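Local coordinates for putative mandelate racemase (Salmonella typhimurium, PDB 2O56), which binds magnesium and belongs to the enolase superfamily, where it is probably a hydro-lyase, although its reaction is not established, at residues V9-V14 and R26-K31; Q155-A160 and M205-D210. All blocks are in the same frame, centred on the assembly; numbering follows the deposited sequence.

Followed from the N terminus, the chain first pairs strand 6-13 with strand 28-34. Contact 1 closes this short excursion, in which only eleven residues, none of them helix or strand, separate the two segments. Contact 2 opens much later: helix 153-165 is followed by strand 170-173, and the chain returns along helix 195-212 to pack against helix 153-165. The two closures stand in series, neither nested nor crossed. The contacts lie on opposite sides of the chain's centre, their nearest atoms about 23 Å apart. Contact 1 joins the two inner strands of the antiparallel sheet of the N-terminal domain, whereas contact 2 joins neighbouring helices outside the parallel strands of the barrel.

Contact 1 (V9-V14 and R26-K31); sequences VDIIDV and RPVVVK
Asp13 and Arg26 meet at the end of an antiparallel pairing nearest the connecting loop. The two strands are the inner ones of their sheet, flanked by 39-44 and 395-398, and their middle is tightly knit. There Ile12 and Val29 form a hydrogen-bonded pair, with Ile12 N to Val29 O at 2.8 Å and the reciprocal Val29 N to Ile12 O bond nearly as short. Asp10 and Lys31 repeat the pattern, and Val14 N reaches Pro27 O beyond the end of strand 9-13. Between the two hydrogen-bonded pairs, Ile11 faces Val30.

Apolar branches pack on both faces. On the face of Ile11 and Val30, CG1 of Val9 touches CG1 of Val30 at 3.5 Å, and helix 52-66 lies against Val9 and Ile11. On the other face, CG2 of Val14 meets CG2 of Val29 at 3.7 Å.

Both margins are partly exposed and charged, but one is looser. Asp10 and Lys31 run side by side with OD2 a long 3.6 Å from NZ; Thr397 and Asn33 bind Asp10, and Asn33 also binds Lys31. The firm end is Asp13, its CG swung anti to the backbone N (chi1 -167°), which offers OD2 to Arg26 NH2 at 2.8 Å. Asp13 CG lies at the guanidinium edge in its plane, yet the two planes are 51° apart and NH2 approaches OD2 from above the carboxylate. Ser53 takes NH1. The chemistry implies a division of labour: backbone bonds set the register, branched side chains fill both faces, and the Asp13-Arg26 pair probably holds its end.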
loop_
_atom_site.group_PDB
_atom_site.type_symbol
_atom_site.label_atom_id
_atom_site.label_comp_id
_atom_site.label_asym_id
_atom_site.label_seq_id
_atom_site.Cartn_x
_atom_site.Cartn_y
_atom_site.Cartn_z
ATOM N N VAL A 9 -11.455 18.709 45.374
ATOM C CA VAL A 9 -11.256 17.339 44.942
ATOM C C VAL A 9 -10.360 16.664 45.971
ATOM O O VAL A 9 -9.314 17.193 46.309
ATOM C CB VAL A 9 -10.571 17.241 43.533
ATOM C CG1 VAL A 9 -10.405 15.762 43.127
ATOM C CG2 VAL A 9 -11.365 17.975 42.480
ATOM N N ASP A 10 -10.785 15.510 46.466
ATOM C CA ASP A 10 -9.972 14.714 47.357
ATOM C C ASP A 10 -9.372 13.590 46.557
ATOM O O ASP A 10 -10.075 12.911 45.811
ATOM C CB ASP A 10 -10.818 14.145 48.494
ATOM C CG ASP A 10 -11.601 15.219 49.226
ATOM O OD1 ASP A 10 -10.967 16.077 49.870
ATOM O OD2 ASP A 10 -12.851 15.225 49.138
ATOM N N ILE A 11 -8.066 13.408 46.696
ATOM C CA ILE A 11 -7.382 12.297 46.055
ATOM C C ILE A 11 -6.975 11.307 47.142
ATOM O O ILE A 11 -6.126 11.607 47.986
ATOM C CB ILE A 11 -6.188 12.790 45.197
ATOM C CG1 ILE A 11 -6.683 13.800 44.151
ATOM C CG2 ILE A 11 -5.545 11.616 44.475
ATOM C CD1 ILE A 11 -6.626 15.255 44.564
ATOM N N ILE A 12 -7.614 10.138 47.121
ATOM C CA ILE A 12 -7.620 9.213 48.251
ATOM C C ILE A 12 -6.764 7.963 48.002
ATOM O O ILE A 12 -7.002 7.199 47.066
ATOM C CB ILE A 12 -9.086 8.813 48.627
ATOM C CG1 ILE A 12 -9.897 10.063 48.972
ATOM C CG2 ILE A 12 -9.117 7.811 49.792
ATOM C CD1 ILE A 12 -11.390 9.923 48.848
ATOM N N ASP A 13 -5.767 7.758 48.856
ATOM C CA ASP A 13 -4.934 6.571 48.810
ATOM C C ASP A 13 -5.577 5.506 49.706
ATOM O O ASP A 13 -5.340 5.470 50.910
ATOM C CB ASP A 13 -3.527 6.937 49.306
ATOM C CG ASP A 13 -2.489 5.868 49.011
ATOM O OD1 ASP A 13 -2.783 4.890 48.293
ATOM O OD2 ASP A 13 -1.353 6.020 49.505
ATOM N N VAL A 14 -6.395 4.652 49.099
ATOM C CA VAL A 14 -7.393 3.837 49.805
ATOM C C VAL A 14 -6.711 2.811 50.703
ATOM O O VAL A 14 -5.997 1.929 50.212
ATOM C CB VAL A 14 -8.350 3.129 48.797
ATOM C CG1 VAL A 14 -9.285 2.106 49.501
ATOM C CG2 VAL A 14 -9.149 4.168 47.990
ATOM N N ARG A 26 -2.626 -0.787 45.588
ATOM C CA ARG A 26 -2.866 0.623 45.860
ATOM C C ARG A 26 -4.004 1.206 45.052
ATOM O O ARG A 26 -3.768 2.004 44.151
ATOM C CB ARG A 26 -1.585 1.441 45.659
ATOM C CG ARG A 26 -0.735 1.537 46.897
ATOM C CD ARG A 26 0.434 2.472 46.692
ATOM N NE ARG A 26 0.170 3.803 47.218
ATOM C CZ ARG A 26 0.945 4.867 47.009
ATOM N NH1 ARG A 26 2.035 4.766 46.266
ATOM N NH2 ARG A 26 0.627 6.042 47.543
ATOM N N PRO A 27 -5.253 0.838 45.388
ATOM C CA PRO A 27 -6.369 1.540 44.794
ATOM C C PRO A 27 -6.369 3.011 45.168
ATOM O O PRO A 27 -6.020 3.375 46.286
ATOM C CB PRO A 27 -7.594 0.833 45.388
ATOM C CG PRO A 27 -7.102 0.162 46.602
ATOM C CD PRO A 27 -5.703 -0.219 46.311
ATOM N N VAL A 28 -6.742 3.849 44.216
ATOM C CA VAL A 28 -6.712 5.297 44.405
ATOM C C VAL A 28 -8.013 5.883 43.874
ATOM O O VAL A 28 -8.439 5.579 42.763
ATOM C CB VAL A 28 -5.500 5.919 43.682
ATOM C CG1 VAL A 28 -5.654 7.419 43.530
ATOM C CG2 VAL A 28 -4.221 5.588 44.435
ATOM N N VAL A 29 -8.646 6.722 44.686
ATOM C CA VAL A 29 -9.968 7.226 44.397
ATOM C C VAL A 29 -9.960 8.749 44.275
ATOM O O VAL A 29 -9.271 9.449 45.028
ATOM C CB VAL A 29 -10.989 6.708 45.458
ATOM C CG1 VAL A 29 -12.246 7.538 45.469
ATOM C CG2 VAL A 29 -11.300 5.226 45.202
ATOM N N VAL A 30 -10.694 9.262 43.296
ATOM C CA VAL A 30 -10.871 10.707 43.148
ATOM C C VAL A 30 -12.307 10.973 43.565
ATOM O O VAL A 30 -13.218 10.320 43.069
ATOM C CB VAL A 30 -10.703 11.146 41.686
ATOM C CG1 VAL A 30 -10.932 12.632 41.548
ATOM C CG2 VAL A 30 -9.321 10.787 41.172
ATOM N N LYS A 31 -12.487 11.893 44.510
ATOM C CA LYS A 31 -13.795 12.273 45.009
ATOM C C LYS A 31 -13.952 13.757 44.732
ATOM O O LYS A 31 -13.201 14.573 45.250
ATOM C CB LYS A 31 -13.881 12.031 46.519
ATOM C CG LYS A 31 -15.261 12.310 47.118
ATOM C CD LYS A 31 -15.270 11.945 48.604
ATOM C CE LYS A 31 -16.444 12.574 49.333
ATOM N NZ LYS A 31 -16.144 13.960 49.698
#

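Contact 2 (Q155-A160 and M205-D210); sequences QYAQAA and MAAIRD
Ala207 and Ile208, neighbours on helix 205-210, make the contact with helix 155-160; the side chains that meet are apolar, resting partly on backbone carbonyls, and no hydrogen bond crosses. The short segments approach to 7.8 Å between axes at an angle of 40°, a close spacing made possible by the small residues Ala157, Ala160 and Ala207.

Met205 comes first and points away from the partner helix, towards the strands: its side chain packs on Val173, Ile218 and Ala220. Two residues on, Ala207 turns towards helix 155-160. Its CB stands 4.3 Å from CB of Ala157, and that same Ala157 methyl comes still nearer to the carbonyl, at 3.6 Å from Ala207 O, so that the methyl rests against backbone as much as against side chain.

Ile208 then does most of the work, its two branches reaching different turns of the facing helix. CG1, anti to the carbonyl carbon (chi1 -62°), lies 3.7 Å from Tyr156 O and 3.9 Å from Tyr156 CB. At the end of this branch CD1 arrives at the edge of the tyrosine ring, near its plane. CG2 meets Ala160 CB at 3.7 Å. Tyr156 sets out toward helix 205-210, but the end of its side chain leads away and its OH bonds to Leu150 O. Ile208 also packs on Ile171, Val173 and Ile218 of strands 170-173 and 217-221.

Arg209 makes no contact with helix 155-160; backbone carbonyls, among them Val216 O and Leu241 O, hold its guanidinium. Two adjacent helices layered outside parallel strands in this way are typical of the TIM-barrel domain of the enolase superfamily, whose strand 217-221 ends at the magnesium ligand Glu221.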
loop_
_atom_site.group_PDB
_atom_site.type_symbol
_atom_site.label_atom_id
_atom_site.label_comp_id
_atom_site.label_asym_id
_atom_site.label_seq_id
_atom_site.Cartn_x
_atom_site.Cartn_y
_atom_site.Cartn_z
ATOM N N GLN A 155 -3.165 -29.253 38.962
ATOM C CA GLN A 155 -3.604 -28.118 39.782
ATOM C C GLN A 155 -4.420 -27.099 38.981
ATOM O O GLN A 155 -5.421 -26.579 39.478
ATOM C CB GLN A 155 -2.412 -27.417 40.430
ATOM C CG GLN A 155 -1.554 -28.292 41.335
ATOM C CD GLN A 155 -0.524 -27.488 42.096
ATOM O OE1 GLN A 155 -0.712 -27.154 43.265
ATOM N NE2 GLN A 155 0.571 -27.162 41.433
ATOM N N TYR A 156 -3.979 -26.816 37.752
ATOM C CA TYR A 156 -4.675 -25.876 36.859
ATOM C C TYR A 156 -6.054 -26.416 36.469
ATOM O O TYR A 156 -7.064 -25.697 36.534
ATOM C CB TYR A 156 -3.806 -25.582 35.618
ATOM C CG TYR A 156 -2.672 -24.589 35.864
ATOM C CD1 TYR A 156 -2.740 -23.283 35.384
ATOM C CD2 TYR A 156 -1.528 -24.966 36.559
ATOM C CE1 TYR A 156 -1.703 -22.379 35.604
ATOM C CE2 TYR A 156 -0.495 -24.069 36.788
ATOM C CZ TYR A 156 -0.583 -22.783 36.307
ATOM O OH TYR A 156 0.459 -21.910 36.546
ATOM N N ALA A 157 -6.103 -27.698 36.100
ATOM C CA ALA A 157 -7.368 -28.395 35.836
ATOM C C ALA A 157 -8.337 -28.284 37.012
ATOM O O ALA A 157 -9.528 -28.003 36.827
ATOM C CB ALA A 157 -7.105 -29.842 35.526
ATOM N N GLN A 158 -7.811 -28.512 38.217
ATOM C CA GLN A 158 -8.594 -28.445 39.450
ATOM C C GLN A 158 -9.177 -27.060 39.709
ATOM O O GLN A 158 -10.365 -26.939 39.994
ATOM C CB GLN A 158 -7.760 -28.893 40.656
ATOM C CG GLN A 158 -8.590 -29.185 41.905
ATOM C CD GLN A 158 -9.883 -29.925 41.594
ATOM O OE1 GLN A 158 -9.863 -31.078 41.149
ATOM N NE2 GLN A 158 -11.019 -29.258 41.823
ATOM N N ALA A 159 -8.345 -26.020 39.606
ATOM C CA ALA A 159 -8.818 -24.650 39.835
ATOM C C ALA A 159 -9.915 -24.269 38.831
ATOM O O ALA A 159 -10.879 -23.575 39.185
ATOM C CB ALA A 159 -7.661 -23.661 39.793
ATOM N N ALA A 160 -9.770 -24.761 37.599
ATOM C CA ALA A 160 -10.739 -24.540 36.526
ATOM C C ALA A 160 -12.054 -25.230 36.842
ATOM O O ALA A 160 -13.132 -24.666 36.628
ATOM C CB ALA A 160 -10.194 -25.065 35.211
ATOM N N MET A 205 -2.425 -25.935 29.980
ATOM C CA MET A 205 -3.596 -25.489 29.235
ATOM C C MET A 205 -4.425 -26.675 28.716
ATOM O O MET A 205 -5.660 -26.633 28.727
ATOM C CB MET A 205 -3.176 -24.555 28.097
ATOM C CG MET A 205 -4.328 -23.821 27.449
ATOM S SD MET A 205 -4.733 -22.306 28.292
ATOM C CE MET A 205 -3.266 -21.327 27.956
ATOM N N ALA A 206 -3.748 -27.742 28.290
ATOM C CA ALA A 206 -4.448 -28.904 27.742
ATOM C C ALA A 206 -5.134 -29.691 28.861
ATOM O O ALA A 206 -6.191 -30.302 28.650
ATOM C CB ALA A 206 -3.465 -29.804 26.968
ATOM N N ALA A 207 -4.525 -29.666 30.049
ATOM C CA ALA A 207 -5.126 -30.197 31.284
ATOM C C ALA A 207 -6.449 -29.509 31.625
ATOM O O ALA A 207 -7.442 -30.160 31.935
ATOM C CB ALA A 207 -4.136 -30.057 32.453
ATOM N N ILE A 208 -6.469 -28.185 31.556
ATOM C CA ILE A 208 -7.723 -27.445 31.734
ATOM C C ILE A 208 -8.788 -27.878 30.720
ATOM O O ILE A 208 -9.899 -28.239 31.115
ATOM C CB ILE A 208 -7.519 -25.904 31.697
ATOM C CG1 ILE A 208 -6.611 -25.469 32.840
ATOM C CG2 ILE A 208 -8.869 -25.194 31.786
ATOM C CD1 ILE A 208 -6.119 -24.026 32.727
ATOM N N ARG A 209 -8.446 -27.882 29.431
ATOM C CA ARG A 209 -9.423 -28.211 28.380
ATOM C C ARG A 209 -9.986 -29.634 28.537
ATOM O O ARG A 209 -11.180 -29.878 28.299
ATOM C CB ARG A 209 -8.815 -28.008 26.978
ATOM C CG ARG A 209 -9.670 -28.514 25.787
ATOM C CD ARG A 209 -11.065 -27.866 25.707
ATOM N NE ARG A 209 -11.004 -26.483 25.227
ATOM C CZ ARG A 209 -11.806 -25.504 25.625
ATOM N NH1 ARG A 209 -12.755 -25.728 26.527
ATOM N NH2 ARG A 209 -11.648 -24.277 25.117
ATOM N N ASP A 210 -9.118 -30.560 28.937
ATOM C CA ASP A 210 -9.514 -31.948 29.214
ATOM C C ASP A 210 -10.488 -32.037 30.387
ATOM O O ASP A 210 -11.455 -32.800 30.345
ATOM C CB ASP A 210 -8.272 -32.798 29.493
ATOM C CG ASP A 210 -7.494 -33.122 28.228
ATOM O OD1 ASP A 210 -8.105 -33.092 27.133
ATOM O OD2 ASP A 210 -6.273 -33.405 28.329
#